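PDB 2FON: peroxisomal acyl-CoA oxidase 1A from Solanum lycopersicum, which probably oxidises fatty acyl-CoA, using bound FAD as cofactor, in peroxisomal beta-oxidation. Local coordinates for residues R329-S334 / G338-V343; S635-G638 / N643-P646; Y111-A116 / M315-C320; E494-P499 / Y578-L583. All coordinates share one frame; numbering follows the deposited sequence.

Contact 1 of 4, residues R329-S334 / G338-V343; sequences RRQFGS and GQETQV. With FAD (flavin-adenine dinucleotide), chain D.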
loop_
_atom_site.group_PDB
_atom_site.type_symbol
_atom_site.label_atom_id
_atom_site.label_comp_id
_atom_site.label_asym_id
_atom_site.label_seq_id
_atom_site.Cartn_x
_atom_site.Cartn_y
_atom_site.Cartn_z
ATOM N N ARG B 329 -7.973 -19.042 9.796
ATOM C CA ARG B 329 -6.797 -18.742 10.619
ATOM C C ARG B 329 -7.061 -18.631 12.126
ATOM O O ARG B 329 -7.742 -17.644 12.612
ATOM C CB ARG B 329 -6.220 -17.398 10.207
ATOM C CG ARG B 329 -4.709 -17.195 10.675
ATOM C CD ARG B 329 -3.739 -18.329 10.262
ATOM N NE ARG B 329 -2.372 -17.958 10.616
ATOM C CZ ARG B 329 -1.263 -18.626 10.263
ATOM N NH1 ARG B 329 -1.308 -19.722 9.533
ATOM N NH2 ARG B 329 -0.087 -18.171 10.616
ATOM N N ARG B 330 -6.502 -19.598 12.864
ATOM C CA ARG B 330 -6.441 -19.518 14.311
ATOM C C ARG B 330 -5.002 -19.194 14.729
ATOM O O ARG B 330 -4.056 -19.624 14.080
ATOM C CB ARG B 330 -6.865 -20.849 14.879
ATOM C CG ARG B 330 -8.153 -21.331 14.261
ATOM C CD ARG B 330 -8.576 -22.642 14.834
ATOM N NE ARG B 330 -9.920 -22.969 14.378
ATOM C CZ ARG B 330 -11.032 -22.816 15.129
ATOM N NH1 ARG B 330 -10.987 -22.334 16.378
ATOM N NH2 ARG B 330 -12.213 -23.136 14.611
ATOM N N GLN B 331 -4.816 -18.402 15.786
ATOM C CA GLN B 331 -3.459 -18.118 16.270
ATOM C C GLN B 331 -3.529 -17.602 17.684
ATOM O O GLN B 331 -4.269 -16.669 17.928
ATOM C CB GLN B 331 -2.721 -17.107 15.352
ATOM C CG GLN B 331 -1.210 -17.237 15.314
ATOM C CD GLN B 331 -0.691 -18.552 14.677
ATOM O OE1 GLN B 331 0.470 -18.936 14.888
ATOM N NE2 GLN B 331 -1.533 -19.223 13.874
ATOM N N PHE B 332 -2.749 -18.207 18.589
ATOM C CA PHE B 332 -2.851 -17.983 20.028
ATOM C C PHE B 332 -4.131 -18.492 20.728
ATOM O O PHE B 332 -5.047 -19.021 20.089
ATOM C CB PHE B 332 -2.638 -16.526 20.371
ATOM C CG PHE B 332 -1.309 -16.038 19.988
ATOM C CD1 PHE B 332 -1.149 -15.231 18.821
ATOM C CD2 PHE B 332 -0.183 -16.410 20.733
ATOM C CE1 PHE B 332 0.103 -14.796 18.432
ATOM C CE2 PHE B 332 1.091 -15.962 20.370
ATOM C CZ PHE B 332 1.244 -15.154 19.210
ATOM N N GLY B 333 -4.146 -18.346 22.058
ATOM C CA GLY B 333 -5.366 -18.448 22.831
ATOM C C GLY B 333 -5.815 -19.866 23.089
ATOM O O GLY B 333 -6.947 -20.112 23.503
ATOM N N SER B 334 -4.927 -20.812 22.846
ATOM C CA SER B 334 -5.174 -22.149 23.340
ATOM C C SER B 334 -5.410 -22.004 24.847
ATOM O O SER B 334 -4.812 -21.116 25.455
ATOM C CB SER B 334 -3.986 -23.045 23.040
ATOM O OG SER B 334 -4.437 -24.361 22.849
ATOM N N GLY B 338 -7.102 -26.884 24.212
ATOM C CA GLY B 338 -8.013 -26.290 23.211
ATOM C C GLY B 338 -7.513 -25.928 21.814
ATOM O O GLY B 338 -6.320 -25.855 21.544
ATOM N N GLN B 339 -8.459 -25.744 20.905
ATOM C CA GLN B 339 -8.208 -25.207 19.570
ATOM C C GLN B 339 -7.755 -23.778 19.757
ATOM O O GLN B 339 -8.267 -23.102 20.634
ATOM C CB GLN B 339 -9.528 -25.150 18.824
ATOM C CG GLN B 339 -9.855 -26.382 18.051
ATOM C CD GLN B 339 -10.977 -26.145 17.039
ATOM O OE1 GLN B 339 -12.105 -25.792 17.411
ATOM N NE2 GLN B 339 -10.668 -26.341 15.750
ATOM N N GLU B 340 -6.828 -23.277 18.952
ATOM C CA GLU B 340 -6.486 -21.861 19.101
ATOM C C GLU B 340 -7.616 -20.954 18.571
ATOM O O GLU B 340 -8.495 -21.410 17.828
ATOM C CB GLU B 340 -5.162 -21.529 18.413
ATOM C CG GLU B 340 -3.980 -22.416 18.778
ATOM C CD GLU B 340 -2.850 -22.227 17.791
ATOM O OE1 GLU B 340 -2.727 -23.043 16.837
ATOM O OE2 GLU B 340 -2.122 -21.216 17.925
ATOM N N THR B 341 -7.572 -19.676 18.941
ATOM C CA THR B 341 -8.619 -18.720 18.615
ATOM C C THR B 341 -8.539 -18.260 17.152
ATOM O O THR B 341 -7.478 -17.864 16.655
ATOM C CB THR B 341 -8.501 -17.509 19.548
ATOM O OG1 THR B 341 -8.543 -17.963 20.902
ATOM C CG2 THR B 341 -9.605 -16.501 19.341
ATOM N N GLN B 342 -9.656 -18.323 16.439
ATOM C CA GLN B 342 -9.681 -17.750 15.101
ATOM C C GLN B 342 -9.350 -16.273 15.209
ATOM O O GLN B 342 -9.866 -15.601 16.123
ATOM C CB GLN B 342 -11.042 -17.880 14.500
ATOM C CG GLN B 342 -11.518 -19.305 14.367
ATOM C CD GLN B 342 -12.987 -19.300 14.499
ATOM O OE1 GLN B 342 -13.494 -19.264 15.609
ATOM N NE2 GLN B 342 -13.681 -19.189 13.391
ATOM N N VAL B 343 -8.516 -15.759 14.300
ATOM C CA VAL B 343 -8.052 -14.384 14.485
ATOM C C VAL B 343 -9.151 -13.345 14.323
ATOM O O VAL B 343 -9.116 -12.298 14.919
ATOM C CB VAL B 343 -6.836 -14.030 13.647
ATOM C CG1 VAL B 343 -5.561 -14.661 14.238
ATOM C CG2 VAL B 343 -7.052 -14.356 12.169
HETATM P PA FAD D . -0.447 -14.539 11.973
HETATM O O1A FAD D . 0.083 -14.437 13.378
HETATM O O2A FAD D . -1.137 -15.856 11.607
HETATM O O5B FAD D . -1.391 -13.294 11.866
HETATM C C5B FAD D . -2.423 -13.289 10.910
HETATM C C4B FAD D . -3.282 -12.138 11.414
HETATM O O4B FAD D . -3.745 -12.469 12.711
HETATM C C3B FAD D . -2.512 -10.824 11.548
HETATM O O3B FAD D . -3.419 -9.838 11.220
HETATM C C2B FAD D . -2.297 -10.684 13.019
HETATM O O2B FAD D . -2.241 -9.350 13.408
HETATM C C1B FAD D . -3.524 -11.393 13.571
HETATM N N9A FAD D . -3.168 -11.913 14.885
HETATM C C8A FAD D . -2.463 -13.054 15.142
HETATM N N7A FAD D . -2.346 -13.140 16.490
HETATM C C5A FAD D . -2.978 -12.094 17.078
HETATM C C6A FAD D . -3.181 -11.713 18.407
HETATM N N6A FAD D . -2.672 -12.456 19.384
HETATM N N1A FAD D . -3.882 -10.560 18.700
HETATM C C2A FAD D . -4.405 -9.779 17.694
HETATM N N3A FAD D . -4.219 -10.167 16.390
HETATM C C4A FAD D . -3.503 -11.298 16.079
HETATM N N1 FAD D . 10.029 -17.531 9.079
HETATM C C2 FAD D . 11.180 -18.250 9.386
HETATM O O2 FAD D . 11.245 -19.038 10.365
HETATM N N3 FAD D . 12.302 -18.019 8.618
HETATM C C4 FAD D . 12.270 -17.142 7.572
HETATM O O4 FAD D . 13.289 -17.007 6.893
HETATM C C4X FAD D . 11.110 -16.448 7.268
HETATM N N5 FAD D . 11.061 -15.583 6.176
HETATM C C5X FAD D . 9.923 -14.937 5.804
HETATM C C6 FAD D . 9.991 -14.136 4.702
HETATM C C7 FAD D . 8.868 -13.439 4.301
HETATM C C7M FAD D . 9.008 -12.557 3.078
HETATM C C8 FAD D . 7.660 -13.567 5.059
HETATM C C8M FAD D . 6.393 -12.861 4.680
HETATM C C9 FAD D . 7.622 -14.394 6.168
HETATM C C9A FAD D . 8.766 -15.119 6.550
HETATM N N10 FAD D . 8.800 -15.996 7.677
HETATM C C10 FAD D . 9.979 -16.648 8.024
HETATM C "C1'" FAD D . 7.612 -16.207 8.589
HETATM C "C2'" FAD D . 7.504 -14.834 9.241
HETATM O "O2'" FAD D . 8.634 -14.517 9.963
HETATM C "C3'" FAD D . 6.467 -14.597 10.291
HETATM O "O3'" FAD D . 6.769 -15.297 11.477
HETATM C "C4'" FAD D . 5.061 -14.872 9.856
HETATM O "O4'" FAD D . 4.836 -14.276 8.586
HETATM C "C5'" FAD D . 4.199 -14.285 10.981
HETATM O "O5'" FAD D . 2.969 -13.941 10.416
HETATM P P FAD D . 1.797 -15.006 10.304
HETATM O O1P FAD D . 1.787 -15.509 8.875
HETATM O O2P FAD D . 2.061 -16.033 11.417
HETATM O O3P FAD D . 0.543 -14.101 10.775
#
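Arg330 lies sandwiched between Gln339 and Gln342. Gln339 NE2 sits over one face of its guanidinium, 3.6 Å from Arg330 CZ, and Gln342 CG rests over the opposite face; both amide planes stack on the guanidinium, tilted by less than 30°. Gln342 NE2 itself hydrogen-bonds Glu29 and Ala327 O. The extended chain aims NH1 of Arg330 at Glu340 O, 3.0 Å away, in a bond of 171° that lies in the guanidinium plane. Backbone bonds close the rest of the hairpin-like loop: Gln331 N to Thr341 O at 2.9 Å, Thr341 N to Phe332 O at 2.9 Å, and Val343 N to Arg329 O.

On the cofactor side Arg329 bends at chi2 (53°), and NE and NH2 both donate to FAD O2A, at 2.6 and 2.7 Å, from the guanidinium edge. Phe332 CD1 approaches N6A of the FAD adenine, and Val343 CG1 meets the ribose oxygen O4B. Farther out, Leu159 O of the second subunit accepts from Arg329 NH1, and His161 of that subunit hydrogen-bonds Glu340 OE1. Two nitrogens on one phosphate oxygen would offset part of the pyrophosphate charge, and the second subunit's share in holding the same arginine ties cofactor binding to the dimer interface.

Contact 2 of 4, residues S635-G638 / N643-P646; sequences SILG and NVYP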
loop_
_atom_site.group_PDB
_atom_site.type_symbol
_atom_site.label_atom_id
_atom_site.label_comp_id
_atom_site.label_asym_id
_atom_site.label_seq_id
_atom_site.Cartn_x
_atom_site.Cartn_y
_atom_site.Cartn_z
ATOM N N SER B 635 -8.362 -16.656 -4.988
ATOM C CA SER B 635 -7.674 -16.559 -3.722
ATOM C C SER B 635 -7.698 -17.938 -3.068
ATOM O O SER B 635 -8.763 -18.513 -2.764
ATOM C CB SER B 635 -8.449 -15.622 -2.764
ATOM O OG SER B 635 -7.761 -15.373 -1.505
ATOM N N ILE B 636 -6.537 -18.472 -2.778
ATOM C CA ILE B 636 -6.585 -19.681 -2.050
ATOM C C ILE B 636 -7.044 -19.315 -0.651
ATOM O O ILE B 636 -7.850 -20.065 -0.052
ATOM C CB ILE B 636 -5.277 -20.406 -2.155
ATOM C CG1 ILE B 636 -5.104 -20.886 -3.609
ATOM C CG2 ILE B 636 -5.207 -21.535 -1.132
ATOM C CD1 ILE B 636 -3.812 -21.424 -3.890
ATOM N N LEU B 637 -6.692 -18.120 -0.165
ATOM C CA LEU B 637 -7.078 -17.803 1.219
ATOM C C LEU B 637 -8.572 -17.547 1.366
ATOM O O LEU B 637 -9.101 -17.613 2.467
ATOM C CB LEU B 637 -6.246 -16.675 1.874
ATOM C CG LEU B 637 -4.724 -16.793 1.783
ATOM C CD1 LEU B 637 -3.967 -15.608 2.426
ATOM C CD2 LEU B 637 -4.308 -18.122 2.390
ATOM N N GLY B 638 -9.269 -17.267 0.276
ATOM C CA GLY B 638 -10.650 -16.889 0.412
ATOM C C GLY B 638 -11.528 -17.892 -0.271
ATOM O O GLY B 638 -12.650 -17.583 -0.634
ATOM N N ASN B 643 -10.959 -24.443 2.575
ATOM C CA ASN B 643 -9.908 -25.436 2.559
ATOM C C ASN B 643 -8.585 -24.853 2.126
ATOM O O ASN B 643 -8.104 -25.136 1.021
ATOM C CB ASN B 643 -10.244 -26.556 1.618
ATOM C CG ASN B 643 -9.392 -27.814 1.871
ATOM O OD1 ASN B 643 -8.710 -27.929 2.919
ATOM N ND2 ASN B 643 -9.441 -28.770 0.920
ATOM N N VAL B 644 -7.962 -24.081 3.013
ATOM C CA VAL B 644 -6.925 -23.180 2.624
ATOM C C VAL B 644 -5.574 -23.873 2.524
ATOM O O VAL B 644 -4.923 -23.808 1.472
ATOM C CB VAL B 644 -6.838 -22.011 3.614
ATOM C CG1 VAL B 644 -5.647 -21.123 3.316
ATOM C CG2 VAL B 644 -8.074 -21.208 3.571
ATOM N N TYR B 645 -5.118 -24.494 3.615
ATOM C CA TYR B 645 -3.738 -24.925 3.670
ATOM C C TYR B 645 -3.456 -26.015 2.650
ATOM O O TYR B 645 -2.436 -25.958 1.961
ATOM C CB TYR B 645 -3.360 -25.393 5.056
ATOM C CG TYR B 645 -3.561 -24.347 6.100
ATOM C CD1 TYR B 645 -4.264 -24.635 7.282
ATOM C CD2 TYR B 645 -3.058 -23.066 5.916
ATOM C CE1 TYR B 645 -4.462 -23.657 8.267
ATOM C CE2 TYR B 645 -3.232 -22.083 6.879
ATOM C CZ TYR B 645 -3.958 -22.388 8.049
ATOM O OH TYR B 645 -4.142 -21.398 8.985
ATOM N N PRO B 646 -4.350 -27.020 2.536
ATOM C CA PRO B 646 -3.922 -28.048 1.589
ATOM C C PRO B 646 -3.842 -27.451 0.226
ATOM O O PRO B 646 -3.075 -27.926 -0.586
ATOM C CB PRO B 646 -5.041 -29.114 1.671
ATOM C CG PRO B 646 -5.607 -28.883 3.018
ATOM C CD PRO B 646 -5.625 -27.387 3.163
#
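Ser635 OG hydrogen-bonds Ser427 O and so pins the start of the turn from which Ile636 and Leu637 reach across to Val644. The turn itself, residues 635-638, has the backbone angles of a type I beta turn, closed by a weak bond of 3.3 Å from Gly638 N to Ser635 O; at its far end Gly638 O accepts from Arg324.

Between the two segments the contact is apolar. Leu637 leaves the backbone heading away from Val644, but its branch turns back: with CG beside the backbone N (chi1 -50°), CD2 rather than CD1 comes to 3.4 Å from Val644 CG1, the two side chains crossing at a slant. Ile636 makes the second touch with CG2, which lies 3.5 Å from Val644 O and 4.5 Å from Val644 CG1. The other methyl of the valine is used as well, Val644 CG2 resting 3.8 Å from Ile636 O, so its two branches cover both the leucine tip and the turn backbone.

Ile636 extends the packing along helix 644-652 to Leu648 and Ala651, while Val644 also leans on Val328 of helix 297-328. With the side chain of Leu637 about 9 Å from the bound FAD, a type I beta turn thereby packs against the first turn of helix 644-652, within the helical C-terminal part of the acyl-CoA oxidase fold.

Contact 3 of 4, residues Y111-A116 / M315-C320; sequences YVDEPA and MSRAVC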
loop_
_atom_site.group_PDB
_atom_site.type_symbol
_atom_site.label_atom_id
_atom_site.label_comp_id
_atom_site.label_asym_id
_atom_site.label_seq_id
_atom_site.Cartn_x
_atom_site.Cartn_y
_atom_site.Cartn_z
ATOM N N TYR B 111 -16.325 -10.256 -15.483
ATOM C CA TYR B 111 -16.013 -11.518 -14.871
ATOM C C TYR B 111 -14.832 -12.313 -15.483
ATOM O O TYR B 111 -14.220 -13.140 -14.822
ATOM C CB TYR B 111 -17.315 -12.300 -14.752
ATOM C CG TYR B 111 -18.144 -11.636 -13.700
ATOM C CD1 TYR B 111 -19.268 -10.875 -14.012
ATOM C CD2 TYR B 111 -17.760 -11.701 -12.385
ATOM C CE1 TYR B 111 -20.001 -10.220 -12.997
ATOM C CE2 TYR B 111 -18.468 -11.063 -11.399
ATOM C CZ TYR B 111 -19.584 -10.331 -11.699
ATOM O OH TYR B 111 -20.234 -9.733 -10.642
ATOM N N VAL B 112 -14.532 -12.048 -16.749
ATOM C CA VAL B 112 -13.285 -12.470 -17.350
ATOM C C VAL B 112 -12.091 -11.914 -16.517
ATOM O O VAL B 112 -11.047 -12.543 -16.421
ATOM C CB VAL B 112 -13.218 -12.014 -18.837
ATOM C CG1 VAL B 112 -11.812 -12.210 -19.416
ATOM C CG2 VAL B 112 -14.144 -12.786 -19.637
ATOM N N ASP B 113 -12.266 -10.717 -15.964
ATOM C CA ASP B 113 -11.409 -10.158 -14.925
ATOM C C ASP B 113 -9.967 -9.966 -15.322
ATOM O O ASP B 113 -9.089 -10.355 -14.601
ATOM C CB ASP B 113 -11.496 -11.025 -13.665
ATOM C CG ASP B 113 -10.809 -10.393 -12.438
ATOM O OD1 ASP B 113 -10.906 -9.160 -12.205
ATOM O OD2 ASP B 113 -10.207 -11.164 -11.664
ATOM N N GLU B 114 -9.708 -9.337 -16.455
ATOM C CA GLU B 114 -8.351 -9.132 -16.914
ATOM C C GLU B 114 -8.251 -7.788 -17.624
ATOM O O GLU B 114 -8.936 -7.580 -18.628
ATOM C CB GLU B 114 -8.073 -10.251 -17.917
ATOM C CG GLU B 114 -6.863 -10.083 -18.808
ATOM C CD GLU B 114 -6.349 -11.443 -19.305
ATOM O OE1 GLU B 114 -7.121 -12.448 -19.159
ATOM O OE2 GLU B 114 -5.185 -11.494 -19.844
ATOM N N PRO B 115 -7.403 -6.875 -17.148
ATOM C CA PRO B 115 -7.352 -5.628 -17.917
ATOM C C PRO B 115 -6.948 -5.917 -19.373
ATOM O O PRO B 115 -6.074 -6.753 -19.625
ATOM C CB PRO B 115 -6.241 -4.822 -17.207
ATOM C CG PRO B 115 -6.154 -5.412 -15.812
ATOM C CD PRO B 115 -6.438 -6.883 -16.036
ATOM N N ALA B 116 -7.595 -5.266 -20.333
ATOM C CA ALA B 116 -7.261 -5.422 -21.749
ATOM C C ALA B 116 -7.885 -4.278 -22.502
ATOM O O ALA B 116 -8.807 -3.635 -21.986
ATOM C CB ALA B 116 -7.831 -6.745 -22.270
ATOM N N MET B 315 -13.186 -3.221 -3.042
ATOM C CA MET B 315 -13.188 -3.337 -1.618
ATOM C C MET B 315 -13.876 -4.667 -1.212
ATOM O O MET B 315 -13.375 -5.415 -0.354
ATOM C CB MET B 315 -13.904 -2.144 -1.015
ATOM C CG MET B 315 -14.000 -2.125 0.480
ATOM S SD MET B 315 -12.380 -1.665 1.118
ATOM C CE MET B 315 -12.486 0.119 1.295
ATOM N N SER B 316 -15.026 -4.962 -1.821
ATOM C CA SER B 316 -15.741 -6.171 -1.511
ATOM C C SER B 316 -14.858 -7.389 -1.833
ATOM O O SER B 316 -14.775 -8.288 -0.994
ATOM C CB SER B 316 -17.089 -6.236 -2.249
ATOM O OG SER B 316 -16.973 -6.804 -3.563
ATOM N N ARG B 317 -14.197 -7.456 -3.000
ATOM C CA ARG B 317 -13.316 -8.631 -3.202
ATOM C C ARG B 317 -12.241 -8.798 -2.084
ATOM O O ARG B 317 -11.998 -9.883 -1.605
ATOM C CB ARG B 317 -12.655 -8.654 -4.574
ATOM C CG ARG B 317 -13.573 -8.897 -5.727
ATOM C CD ARG B 317 -12.944 -8.431 -7.046
ATOM N NE ARG B 317 -12.189 -9.526 -7.626
ATOM C CZ ARG B 317 -11.484 -9.492 -8.759
ATOM N NH1 ARG B 317 -11.395 -8.407 -9.483
ATOM N NH2 ARG B 317 -10.865 -10.586 -9.182
ATOM N N ALA B 318 -11.610 -7.711 -1.647
ATOM C CA ALA B 318 -10.507 -7.840 -0.709
ATOM C C ALA B 318 -11.055 -8.250 0.674
ATOM O O ALA B 318 -10.503 -9.139 1.346
ATOM C CB ALA B 318 -9.776 -6.603 -0.641
ATOM N N VAL B 319 -12.162 -7.617 1.054
ATOM C CA VAL B 319 -12.823 -7.865 2.305
ATOM C C VAL B 319 -13.309 -9.308 2.346
ATOM O O VAL B 319 -13.244 -9.991 3.362
ATOM C CB VAL B 319 -13.980 -6.847 2.492
ATOM C CG1 VAL B 319 -14.771 -7.189 3.577
ATOM C CG2 VAL B 319 -13.413 -5.523 2.803
ATOM N N CYS B 320 -13.790 -9.793 1.229
ATOM C CA CYS B 320 -14.220 -11.155 1.205
ATOM C C CYS B 320 -13.033 -12.101 1.445
ATOM O O CYS B 320 -13.139 -13.000 2.224
ATOM C CB CYS B 320 -14.918 -11.471 -0.115
ATOM S SG CYS B 320 -15.451 -13.178 -0.194
#
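The backbones at Asp113 and Arg317 stay well apart, their CA atoms 12.0 Å from each other, with Asp113 leaving the end of helix 102-112 at a positive phi of 61°. The gap is spanned by side chains alone. Arg317 reaches out from helix 297-328, bent at chi3 (90°), and meets the aspartate coming from the opposite direction. Its two terminal nitrogens grip one oxygen each in an end-on salt bridge: NH1 of Arg317 to OD1 of Asp113 at 2.9 Å, and NH2 of Arg317 to OD2 of Asp113 at 2.6 Å. The groups are not coplanar. Their planes stand 63° apart, and both oxygens are approached from above the carboxylate plane.

Each charge has further company. Lys69 forms a second salt bridge with Asp113 OD2, while Tyr632 offers its backbone O to Arg317 NH2 and its ring in a cation-pi contact. With two cationic partners Asp113 should remain ionised, and the network links the N-terminal helical region electrostatically to helix 297-328.

Contact 4 of 4, residues E494-P499 / Y578-L583; sequences EDWLKP and YSLFIL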
loop_
_atom_site.group_PDB
_atom_site.type_symbol
_atom_site.label_atom_id
_atom_site.label_comp_id
_atom_site.label_asym_id
_atom_site.label_seq_id
_atom_site.Cartn_x
_atom_site.Cartn_y
_atom_site.Cartn_z
ATOM N N GLU B 494 -25.560 4.080 23.077
ATOM C CA GLU B 494 -26.644 3.708 22.139
ATOM C C GLU B 494 -27.215 4.885 21.359
ATOM O O GLU B 494 -27.566 4.725 20.201
ATOM C CB GLU B 494 -27.789 2.893 22.860
ATOM N N ASP B 495 -27.300 6.059 21.983
ATOM C CA ASP B 495 -27.678 7.290 21.272
ATOM C C ASP B 495 -26.851 7.517 20.002
ATOM O O ASP B 495 -27.359 8.024 19.005
ATOM C CB ASP B 495 -27.551 8.517 22.184
ATOM C CG ASP B 495 -28.329 8.374 23.475
ATOM O OD1 ASP B 495 -27.915 9.006 24.469
ATOM O OD2 ASP B 495 -29.355 7.650 23.513
ATOM N N TRP B 496 -25.576 7.152 20.030
ATOM C CA TRP B 496 -24.771 7.220 18.813
ATOM C C TRP B 496 -25.353 6.327 17.713
ATOM O O TRP B 496 -24.931 6.383 16.559
ATOM C CB TRP B 496 -23.319 6.853 19.088
ATOM C CG TRP B 496 -22.460 7.967 19.643
ATOM C CD1 TRP B 496 -21.782 7.972 20.833
ATOM C CD2 TRP B 496 -22.180 9.212 19.018
ATOM N NE1 TRP B 496 -21.104 9.156 20.994
ATOM C CE2 TRP B 496 -21.336 9.941 19.896
ATOM C CE3 TRP B 496 -22.581 9.802 17.812
ATOM C CZ2 TRP B 496 -20.872 11.232 19.595
ATOM C CZ3 TRP B 496 -22.123 11.072 17.509
ATOM C CH2 TRP B 496 -21.273 11.781 18.403
ATOM N N LEU B 497 -26.342 5.516 18.077
ATOM C CA LEU B 497 -27.085 4.741 17.089
ATOM C C LEU B 497 -28.174 5.519 16.359
ATOM O O LEU B 497 -28.484 5.186 15.235
ATOM C CB LEU B 497 -27.676 3.457 17.704
ATOM C CG LEU B 497 -26.660 2.384 18.148
ATOM C CD1 LEU B 497 -27.346 1.185 18.788
ATOM C CD2 LEU B 497 -25.747 1.927 16.986
ATOM N N LYS B 498 -28.746 6.536 16.987
ATOM C CA LYS B 498 -29.908 7.215 16.437
ATOM C C LYS B 498 -29.376 8.090 15.345
ATOM O O LYS B 498 -28.424 8.821 15.571
ATOM C CB LYS B 498 -30.696 8.060 17.541
ATOM N N PRO B 499 -29.951 7.986 14.133
ATOM C CA PRO B 499 -29.418 8.713 12.960
ATOM C C PRO B 499 -29.281 10.239 13.103
ATOM O O PRO B 499 -28.280 10.794 12.670
ATOM C CB PRO B 499 -30.413 8.361 11.839
ATOM C CG PRO B 499 -30.990 7.067 12.242
ATOM C CD PRO B 499 -31.108 7.146 13.762
ATOM N N TYR B 578 -19.416 2.196 10.084
ATOM C CA TYR B 578 -18.653 3.054 9.171
ATOM C C TYR B 578 -18.527 4.460 9.767
ATOM O O TYR B 578 -17.461 5.052 9.776
ATOM C CB TYR B 578 -19.237 3.069 7.782
ATOM C CG TYR B 578 -18.597 4.080 6.888
ATOM C CD1 TYR B 578 -17.482 3.745 6.119
ATOM C CD2 TYR B 578 -19.139 5.366 6.755
ATOM C CE1 TYR B 578 -16.915 4.657 5.287
ATOM C CE2 TYR B 578 -18.559 6.318 5.896
ATOM C CZ TYR B 578 -17.441 5.961 5.183
ATOM O OH TYR B 578 -16.812 6.880 4.340
ATOM N N SER B 579 -19.593 4.957 10.344
ATOM C CA SER B 579 -19.579 6.336 10.713
ATOM C C SER B 579 -18.892 6.518 12.044
ATOM O O SER B 579 -18.265 7.554 12.302
ATOM C CB SER B 579 -20.994 6.874 10.730
ATOM O OG SER B 579 -21.832 5.937 11.346
ATOM N N LEU B 580 -18.964 5.508 12.890
ATOM C CA LEU B 580 -18.237 5.621 14.143
ATOM C C LEU B 580 -16.784 5.274 13.994
ATOM O O LEU B 580 -15.952 5.751 14.754
ATOM C CB LEU B 580 -18.903 4.813 15.244
ATOM C CG LEU B 580 -20.330 5.338 15.460
ATOM C CD1 LEU B 580 -21.021 4.544 16.494
ATOM C CD2 LEU B 580 -20.368 6.842 15.803
ATOM N N PHE B 581 -16.432 4.480 12.992
ATOM C CA PHE B 581 -15.000 4.228 12.774
ATOM C C PHE B 581 -14.388 5.519 12.353
ATOM O O PHE B 581 -13.300 5.863 12.795
ATOM C CB PHE B 581 -14.704 3.200 11.682
ATOM C CG PHE B 581 -13.240 3.070 11.384
ATOM C CD1 PHE B 581 -12.669 3.742 10.309
ATOM C CD2 PHE B 581 -12.413 2.303 12.204
ATOM C CE1 PHE B 581 -11.265 3.629 10.037
ATOM C CE2 PHE B 581 -11.030 2.150 11.926
ATOM C CZ PHE B 581 -10.458 2.820 10.845
ATOM N N ILE B 582 -15.099 6.210 11.476
ATOM C CA ILE B 582 -14.603 7.411 10.901
ATOM C C ILE B 582 -14.516 8.445 12.043
ATOM O O ILE B 582 -13.490 9.161 12.193
ATOM C CB ILE B 582 -15.516 7.881 9.742
ATOM C CG1 ILE B 582 -15.501 6.900 8.553
ATOM C CG2 ILE B 582 -15.084 9.231 9.250
ATOM C CD1 ILE B 582 -14.060 6.664 7.826
ATOM N N LEU B 583 -15.565 8.497 12.870
ATOM C CA LEU B 583 -15.600 9.493 13.924
ATOM C C LEU B 583 -14.395 9.343 14.847
ATOM O O LEU B 583 -13.827 10.340 15.268
ATOM C CB LEU B 583 -16.907 9.455 14.694
ATOM C CG LEU B 583 -17.055 10.462 15.842
ATOM C CD1 LEU B 583 -18.503 10.923 16.018
ATOM C CD2 LEU B 583 -16.475 9.925 17.175
#
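Trp496 and Leu583 cross at about a right angle, the six-membered end of the indole reaching the leucine tip. Leu583 CD1 lies 3.8 Å from Trp496 CH2 and 3.9 Å from Trp496 CZ3, approaching the ring obliquely. Leu583 gets there by extending from helix 567-585 with CG opposite its own backbone N (chi1 180°).

One turn earlier on that helix, Leu580 addresses the root of the same side chain. Its CD1 comes to 4.2 Å from Trp496 CB, while CD2 also sits obliquely to the ring. The two leucines, three residues apart, therefore share the tryptophan along its length, one by the CB and one by the distal ring, and no hydrogen bond links the two segments. The CA atoms of Trp496 and Leu580 are 8.2 Å apart, leaving the side chains to fill the interval.

At the indole's polar end NE1 donates to Gln600 O, outside both segments. The ring also packs on Val502 and Ala505 of helix 499-521 and on Ala604 of helix 598-615, the last of which Leu583 touches too. The 3-10 segment leading into helix 499-521 thus places its indole among helices 499-521, 567-585 and 598-615, consistent with the helical C-terminal domain of acyl-CoA oxidases.

In the fold
Contacts 1 and 2 belong to the neighbourhood of the cofactor: contact 1 binds FAD directly, contact 2 lies near it, the side chain of Leu637 about 9 Å from FAD, and the centres of the two contacts are about 17 Å apart. They meet where Arg329 NH1 and Tyr645 OH approach to 3.3 Å, a weak bond. Contact 3 does not touch contact 2, though their nearest atoms are only about 5 Å apart; its arginine lies on helix 297-328, whose end leads into the loop of contact 1. From the centre of contact 2, that of contact 4 is about 35 Å away, against about 17 Å for contact 3. Away from the FAD site, contact 3 joins parts of the fold by charge, contact 4 by apolar packing.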